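Local coordinates for protein nucleoside diphosphate kinase (Pyrobaculum aerophilum, PDB 1XQI) that probably transfers the gamma phosphate of ATP to nucleoside diphosphates by a ping-pong mechanism, through a phosphorylated active-site intermediate, to make other nucleoside triphosphates, at residues Lys133-Thr138 with Gly146-Asp151; Thr18-Lys23 with Val171-Ser176. The protein carries 6 engineered substitutions. All blocks are in the same frame, centred on the assembly; numbering follows the deposited sequence.

Contact 1. Residues Lys133-Thr138 with Gly146-Asp151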
loop_
_atom_site.group_PDB
_atom_site.type_symbol
_atom_site.label_atom_id
_atom_site.label_comp_id
_atom_site.label_asym_id
_atom_site.label_seq_id
_atom_site.Cartn_x
_atom_site.Cartn_y
_atom_site.Cartn_z
ATOM N N LYS A 133 -9.806 -15.091 -10.942
ATOM C CA LYS A 133 -9.556 -16.484 -10.583
ATOM C C LYS A 133 -8.996 -16.591 -9.153
ATOM O O LYS A 133 -9.508 -17.388 -8.335
ATOM C CB LYS A 133 -8.639 -17.185 -11.600
ATOM C CG LYS A 133 -8.607 -18.732 -11.496
ATOM C CD LYS A 133 -7.380 -19.356 -12.214
ATOM C CE LYS A 133 -6.068 -18.561 -11.837
ATOM N NZ LYS A 133 -4.844 -19.131 -12.422
ATOM N N LEU A 134 -7.965 -15.796 -8.850
ATOM C CA LEU A 134 -7.330 -15.848 -7.543
ATOM C C LEU A 134 -8.268 -15.498 -6.368
ATOM O O LEU A 134 -8.100 -16.020 -5.254
ATOM C CB LEU A 134 -6.105 -14.946 -7.523
ATOM C CG LEU A 134 -4.726 -15.541 -7.795
ATOM C CD1 LEU A 134 -4.791 -16.589 -8.857
ATOM C CD2 LEU A 134 -3.687 -14.463 -8.173
ATOM N N VAL A 135 -9.245 -14.621 -6.618
ATOM C CA VAL A 135 -10.118 -14.079 -5.583
ATOM C C VAL A 135 -11.199 -15.061 -5.206
ATOM O O VAL A 135 -11.496 -15.228 -4.010
ATOM C CB VAL A 135 -10.721 -12.762 -6.050
ATOM C CG1 VAL A 135 -12.075 -12.471 -5.407
ATOM C CG2 VAL A 135 -9.746 -11.647 -5.813
ATOM N N GLY A 136 -11.779 -15.721 -6.223
ATOM C CA GLY A 136 -12.829 -16.707 -6.031
ATOM C C GLY A 136 -14.232 -16.142 -6.172
ATOM O O GLY A 136 -14.409 -14.922 -6.324
ATOM N N PRO A 137 -15.253 -17.028 -6.171
ATOM C CA PRO A 137 -16.646 -16.597 -6.365
ATOM C C PRO A 137 -17.144 -15.687 -5.271
ATOM O O PRO A 137 -16.606 -15.594 -4.185
ATOM C CB PRO A 137 -17.450 -17.913 -6.279
ATOM C CG PRO A 137 -16.603 -18.789 -5.424
ATOM C CD PRO A 137 -15.183 -18.486 -5.965
ATOM N N THR A 138 -18.262 -15.092 -5.564
ATOM C CA THR A 138 -18.881 -14.106 -4.716
ATOM C C THR A 138 -19.093 -14.478 -3.217
ATOM O O THR A 138 -18.814 -13.662 -2.325
ATOM C CB THR A 138 -20.153 -13.591 -5.447
ATOM O OG1 THR A 138 -20.552 -12.375 -4.858
ATOM C CG2 THR A 138 -21.334 -14.620 -5.445
ATOM N N GLY A 146 -7.730 -22.039 -1.436
ATOM C CA GLY A 146 -6.720 -21.605 -2.387
ATOM C C GLY A 146 -7.047 -20.230 -2.897
ATOM O O GLY A 146 -6.151 -19.460 -3.167
ATOM N N THR A 147 -8.337 -19.929 -3.047
ATOM C CA THR A 147 -8.791 -18.590 -3.483
ATOM C C THR A 147 -8.815 -17.648 -2.306
ATOM O O THR A 147 -8.904 -18.092 -1.152
ATOM C CB THR A 147 -10.211 -18.562 -4.128
ATOM O OG1 THR A 147 -11.195 -18.734 -3.093
ATOM C CG2 THR A 147 -10.343 -19.612 -5.302
ATOM N N ILE A 148 -8.717 -16.349 -2.590
ATOM C CA ILE A 148 -8.702 -15.366 -1.515
ATOM C C ILE A 148 -9.996 -15.456 -0.652
ATOM O O ILE A 148 -9.900 -15.497 0.578
ATOM C CB ILE A 148 -8.330 -13.942 -2.002
ATOM C CG1 ILE A 148 -6.899 -13.928 -2.557
ATOM C CG2 ILE A 148 -8.435 -12.937 -0.868
ATOM C CD1 ILE A 148 -6.552 -12.664 -3.373
ATOM N N ARG A 149 -11.167 -15.562 -1.266
ATOM C CA ARG A 149 -12.395 -15.518 -0.509
ATOM C C ARG A 149 -12.601 -16.820 0.291
ATOM O O ARG A 149 -13.117 -16.786 1.422
ATOM C CB ARG A 149 -13.592 -15.045 -1.366
ATOM C CG ARG A 149 -13.218 -13.723 -2.083
ATOM C CD ARG A 149 -14.275 -12.648 -2.264
ATOM N NE ARG A 149 -14.904 -12.829 -3.547
ATOM C CZ ARG A 149 -15.302 -11.872 -4.404
ATOM N NH1 ARG A 149 -15.198 -10.552 -4.160
ATOM N NH2 ARG A 149 -15.854 -12.277 -5.533
ATOM N N GLY A 150 -12.104 -17.952 -0.211
ATOM C CA GLY A 150 -12.258 -19.207 0.568
ATOM C C GLY A 150 -11.267 -19.320 1.736
ATOM O O GLY A 150 -11.550 -19.945 2.762
ATOM N N ASP A 151 -10.087 -18.753 1.585
ATOM C CA ASP A 151 -9.110 -18.856 2.658
ATOM C C ASP A 151 -9.311 -17.827 3.760
ATOM O O ASP A 151 -8.912 -18.093 4.897
ATOM C CB ASP A 151 -7.659 -18.821 2.147
ATOM C CG ASP A 151 -7.318 -19.994 1.273
ATOM O OD1 ASP A 151 -6.520 -19.790 0.343
ATOM O OD2 ASP A 151 -7.849 -21.118 1.469
HETATM O O HOH W 1 -5.138 -16.717 -4.052
#

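Contact 2. Residues Thr18-Lys23 with Val171-Ser176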
loop_
_atom_site.group_PDB
_atom_site.type_symbol
_atom_site.label_atom_id
_atom_site.label_comp_id
_atom_site.label_asym_id
_atom_site.label_seq_id
_atom_site.Cartn_x
_atom_site.Cartn_y
_atom_site.Cartn_z
ATOM N N THR A 18 -5.670 -4.282 -13.916
ATOM C CA THR A 18 -6.984 -4.410 -13.301
ATOM C C THR A 18 -7.003 -3.689 -11.969
ATOM O O THR A 18 -5.955 -3.415 -11.404
ATOM C CB THR A 18 -7.401 -5.898 -13.147
ATOM O OG1 THR A 18 -8.777 -5.978 -12.745
ATOM C CG2 THR A 18 -6.462 -6.633 -12.138
ATOM N N LEU A 19 -8.189 -3.370 -11.475
ATOM C CA LEU A 19 -8.308 -2.645 -10.228
ATOM C C LEU A 19 -8.804 -3.608 -9.158
ATOM O O LEU A 19 -9.836 -4.309 -9.339
ATOM C CB LEU A 19 -9.306 -1.496 -10.417
ATOM C CG LEU A 19 -9.562 -0.385 -9.387
ATOM C CD1 LEU A 19 -10.261 -0.896 -8.166
ATOM C CD2 LEU A 19 -8.268 0.313 -9.026
ATOM N N LEU A 20 -8.084 -3.626 -8.042
ATOM C CA LEU A 20 -8.482 -4.389 -6.879
ATOM C C LEU A 20 -8.637 -3.468 -5.667
ATOM O O LEU A 20 -7.790 -2.624 -5.421
ATOM C CB LEU A 20 -7.465 -5.520 -6.605
ATOM C CG LEU A 20 -7.956 -6.374 -5.429
ATOM C CD1 LEU A 20 -8.604 -7.741 -5.812
ATOM C CD2 LEU A 20 -6.830 -6.497 -4.431
ATOM N N ILE A 21 -9.721 -3.639 -4.909
ATOM C CA ILE A 21 -9.954 -2.868 -3.663
ATOM C C ILE A 21 -10.031 -3.805 -2.475
ATOM O O ILE A 21 -10.857 -4.721 -2.472
ATOM C CB ILE A 21 -11.295 -2.107 -3.688
ATOM C CG1 ILE A 21 -11.399 -1.289 -4.989
ATOM C CG2 ILE A 21 -11.444 -1.243 -2.399
ATOM C CD1 ILE A 21 -12.670 -0.500 -5.141
ATOM N N LEU A 22 -9.165 -3.612 -1.486
ATOM C CA LEU A 22 -9.354 -4.286 -0.217
ATOM C C LEU A 22 -10.365 -3.429 0.542
ATOM O O LEU A 22 -10.146 -2.239 0.722
ATOM C CB LEU A 22 -8.042 -4.490 0.555
ATOM C CG LEU A 22 -7.073 -5.553 0.002
ATOM C CD1 LEU A 22 -7.702 -6.534 -0.965
ATOM C CD2 LEU A 22 -5.852 -4.946 -0.692
ATOM N N LYS A 23 -11.470 -4.054 0.945
ATOM C CA LYS A 23 -12.636 -3.395 1.580
ATOM C C LYS A 23 -12.408 -3.249 3.068
ATOM O O LYS A 23 -11.493 -3.868 3.618
ATOM C CB LYS A 23 -13.900 -4.229 1.337
ATOM C CG LYS A 23 -14.147 -4.586 -0.127
ATOM C CD LYS A 23 -15.572 -5.105 -0.342
ATOM C CE LYS A 23 -15.951 -5.130 -1.845
ATOM N NZ LYS A 23 -17.180 -5.975 -2.082
ATOM N N VAL A 171 -12.941 -8.094 -1.100
ATOM C CA VAL A 171 -12.401 -7.358 -2.232
ATOM C C VAL A 171 -13.423 -7.115 -3.326
ATOM O O VAL A 171 -14.481 -7.784 -3.388
ATOM C CB VAL A 171 -11.164 -8.082 -2.838
ATOM C CG1 VAL A 171 -10.201 -8.513 -1.726
ATOM C CG2 VAL A 171 -11.556 -9.302 -3.672
ATOM N N HIS A 172 -13.098 -6.122 -4.159
ATOM C CA HIS A 172 -13.725 -5.876 -5.447
ATOM C C HIS A 172 -12.656 -5.936 -6.531
ATOM O O HIS A 172 -11.610 -5.279 -6.408
ATOM C CB HIS A 172 -14.349 -4.480 -5.496
ATOM C CG HIS A 172 -14.607 -3.990 -6.889
ATOM N ND1 HIS A 172 -15.792 -4.218 -7.550
ATOM C CD2 HIS A 172 -13.822 -3.298 -7.757
ATOM C CE1 HIS A 172 -15.736 -3.687 -8.758
ATOM N NE2 HIS A 172 -14.555 -3.119 -8.910
ATOM N N ALA A 173 -12.925 -6.702 -7.576
ATOM C CA ALA A 173 -12.046 -6.854 -8.717
ATOM C C ALA A 173 -12.804 -6.442 -9.978
ATOM O O ALA A 173 -14.009 -6.764 -10.109
ATOM C CB ALA A 173 -11.557 -8.298 -8.856
ATOM N N SER A 174 -12.115 -5.746 -10.903
ATOM C CA SER A 174 -12.737 -5.391 -12.150
ATOM C C SER A 174 -13.164 -6.687 -12.812
ATOM O O SER A 174 -12.461 -7.703 -12.727
ATOM C CB SER A 174 -11.811 -4.599 -13.060
ATOM O OG SER A 174 -11.392 -3.388 -12.441
ATOM N N ASP A 175 -14.347 -6.650 -13.426
ATOM C CA ASP A 175 -14.951 -7.852 -13.957
ATOM C C ASP A 175 -14.789 -7.892 -15.427
ATOM O O ASP A 175 -15.363 -8.764 -16.032
ATOM C CB ASP A 175 -16.451 -7.989 -13.596
ATOM C CG ASP A 175 -17.364 -7.041 -14.425
ATOM O OD1 ASP A 175 -18.612 -7.209 -14.342
ATOM O OD2 ASP A 175 -16.847 -6.127 -15.152
ATOM N N SER A 176 -14.069 -6.933 -16.004
ATOM C CA SER A 176 -13.731 -6.939 -17.455
ATOM C C SER A 176 -12.699 -5.851 -17.734
ATOM O O SER A 176 -12.694 -4.866 -16.991
ATOM C CB SER A 176 -14.978 -6.708 -18.340
ATOM O OG SER A 176 -15.389 -5.360 -18.300
HETATM O O HOH W 2 -10.194 -8.549 -12.063
#

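Contact 1. Residues Lys133-Thr138 with Gly146-Asp151
I148 N and R149 N, two amides of the first turn of helix 148-152, donate to the carbonyls at the end of helix 127-135: I148 N to L134 O and R149 N to V135 O, each at 2.8 Å and nearly straight. The start of one helix is thus bonded to the end of the other. A water joins L134 O to G146 O beside the first bond. T147, the N-cap residue, takes the N-H of G150 on OG1 at 3.1 Å, and that oxygen also bonds P144 O; threonine suits the place, adding a methyl, CG2, turned to the chain at G136. G136 has positive phi, and a CB there would run into T147 OG1, which calls for glycine. Beyond it R149 reaches back along the loop: bent at chi2 (-143°) and chi3 (-93°), its chain brings NE to P137 O and NH2 to G136 O, both weak bonds. V135 CG1 lies over the middle of one guanidinium face, 3.4 Å above the plane, and T138 O over the other, while V135 CG2 meets I148 CD1. Two weak bonds and two covered faces therefore steer the guanidinium without a carboxylate from either segment, consistent with its inferred part in binding ATP.

Contact 2. Residues Thr18-Lys23 with Val171-Ser176
V171 fits its side chain against two leucines of strand 18-22, on the face of the antiparallel sheet that helix 32-42 covers. Its CG1 lies beside L22 CD1 at 3.3 Å, a very close approach, tighter than normal methyl packing, and its CB meets L20 CD1 at 3.9 Å; the small CB of A173 lies farther along, 4.3 Å from that same L20 CD1. L20 reaches both because CG stands anti to the backbone N (chi1 -176°), which swings the branch across to the neighbouring strand. On the other face I21 CD1 comes to H172 CD2 at 4.0 Å, and L19 CD1 approaches the edge of the imidazole. Paired bonds between I21 and H172 fix the register, with I21 N to H172 O at 2.9 Å, and S174 N continues them to L19 O. K23 lays its extended chain along V171, CE 3.4 Å from V171 O. With an alanine here the flank of V171 would probably lose its cover, and the inferred ATP site a positive charge. H172, the predicted phosphohistidine, gives NE2 to E183, which also bonds S174 OG; E183 and the edge-to-face ring of F62 are placed to set the imidazole's turn, probably with ND1, the pros nitrogen, directed to the gamma phosphate of ATP.

In the fold
Contact 2 is buried in the core of the ferredoxin-like sheet, joining its inner strand 17-22 to the edge strand 171-173, whereas contact 1 is a surface contact between two helix ends and the loop after one of them. Their chemistry follows: paired strand amides and interlocking aliphatic groups in contact 2, helix-end carbonyls, a glycine with positive phi and a guanidinium in contact 1; each has one bridging water. Along the chain, contact 1 is nested inside the loop that contact 2 closes. The two meet at V171, whose CG2 packs on V135 CG1 at 3.6 Å and whose carbonyl faces R149. Both supply the presumed nucleotide site, T138 and R149 from the surface loop and helix, K23 from just past the strand and H172 from the edge strand.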